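Local atomic coordinates of putative acetoin utilization protein, acetoin dehydrogenase (Thermus thermophilus, PDB entry 5AWE), a protein that is of unknown function but pairs two CBS domains with an ACT domain, a combination consistent with sensing or regulation by small ligands. Residues T87-A90 / E95-A98. Sequence-based numbering, arbitrary orientation.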
# COMPACT_ATOMS: atom_id res chain seq x y z
N THR A 87 -32.31 10.86 -2.47
CA THR A 87 -32.82 10.30 -3.72
C THR A 87 -33.82 11.23 -4.41
O THR A 87 -34.25 12.23 -3.83
CB THR A 87 -33.50 8.96 -3.45
OG1 THR A 87 -34.66 9.17 -2.65
CG2 THR A 87 -32.55 8.04 -2.71
N VAL A 88 -34.16 10.92 -5.65
CA VAL A 88 -35.26 11.57 -6.36
C VAL A 88 -36.20 10.53 -6.94
O VAL A 88 -35.79 9.42 -7.28
CB VAL A 88 -34.77 12.44 -7.53
CG1 VAL A 88 -34.72 13.89 -7.12
CG2 VAL A 88 -33.40 11.97 -7.99
N GLU A 89 -37.47 10.91 -7.07
CA GLU A 89 -38.46 10.04 -7.69
C GLU A 89 -38.29 10.08 -9.20
O GLU A 89 -37.98 11.12 -9.77
CB GLU A 89 -39.87 10.50 -7.32
CG GLU A 89 -39.97 11.17 -5.96
CD GLU A 89 -39.54 12.64 -6.00
OE1 GLU A 89 -40.35 13.48 -6.45
OE2 GLU A 89 -38.41 12.95 -5.58
N ALA A 90 -38.48 8.93 -9.85
CA ALA A 90 -38.35 8.85 -11.30
C ALA A 90 -39.23 9.91 -11.99
O ALA A 90 -38.82 10.52 -12.98
CB ALA A 90 -38.74 7.45 -11.77
N GLU A 95 -35.42 19.22 -12.96
CA GLU A 95 -34.83 20.31 -12.17
C GLU A 95 -34.66 19.98 -10.68
O GLU A 95 -33.82 20.57 -9.99
CB GLU A 95 -35.67 21.60 -12.29
CG GLU A 95 -35.92 22.07 -13.72
CD GLU A 95 -37.27 21.60 -14.27
OE1 GLU A 95 -38.19 22.43 -14.35
OE2 GLU A 95 -37.40 20.41 -14.61
N LYS A 96 -35.46 19.04 -10.18
CA LYS A 96 -35.37 18.65 -8.78
C LYS A 96 -34.03 17.97 -8.51
O LYS A 96 -33.40 18.19 -7.48
CB LYS A 96 -36.52 17.70 -8.43
CG LYS A 96 -36.91 17.73 -6.96
CD LYS A 96 -37.81 16.55 -6.61
CE LYS A 96 -38.60 16.78 -5.33
NZ LYS A 96 -39.91 17.44 -5.60
N ALA A 97 -33.59 17.15 -9.45
CA ALA A 97 -32.33 16.45 -9.31
C ALA A 97 -31.20 17.47 -9.22
O ALA A 97 -30.34 17.38 -8.34
CB ALA A 97 -32.10 15.50 -10.50
N ALA A 98 -31.21 18.45 -10.13
CA ALA A 98 -30.14 19.45 -10.17
C ALA A 98 -30.10 20.19 -8.84
O ALA A 98 -29.02 20.51 -8.33
CB ALA A 98 -30.37 20.44 -11.32
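Val88 and Glu89, on the short edge strand 88-89, meet Lys96 and Ala97 in the first turn of helix 94-103. This is the opening strand-to-helix step of a beta-alpha-beta unit in the second CBS domain, completed by strand 108-113, whose Met112 is hydrogen-bonded, backbone to backbone, to Val88 and whose Leu109 packs on both Val88 and Ala97. No hydrogen bond joins the two segments; they meet by van der Waals contact, a valine methyl and a carboxylate against lysine methylenes and the helix backbone. Lys96 CB lies 4.4 Å from Val88 CG1. With CG anti to the backbone N (chi1 -154°), the chain runs out extended past that methyl, opposite in direction to the valine side chain. Lys96 CG keeps the same 4.4 Å from Val88 CG1. Lys96 CD reaches 4.1 Å from Val88 CG1 and comes within 3.8 Å of Glu89 OE2. Lys96 CE lies nearly equidistant from the two oxygens of Glu89, 3.8 Å from OE2 and 3.9 Å from OE1, the side chains crossing at about a right angle. Deeper in, Val88 CG1 also lies 4.1 Å from Ala97 CA, so the methyl touches the helix backbone. One residue back, Glu95 makes salt bridges to Arg142 and Arg184 of the second subunit, so this helix also lies at the contact with that subunit. On the more exposed side, the lysine bends at its last torsion (chi4 90°), and Lys96 NZ stops 4.1 Å from Glu89 OE1, beyond salt-bridge distance.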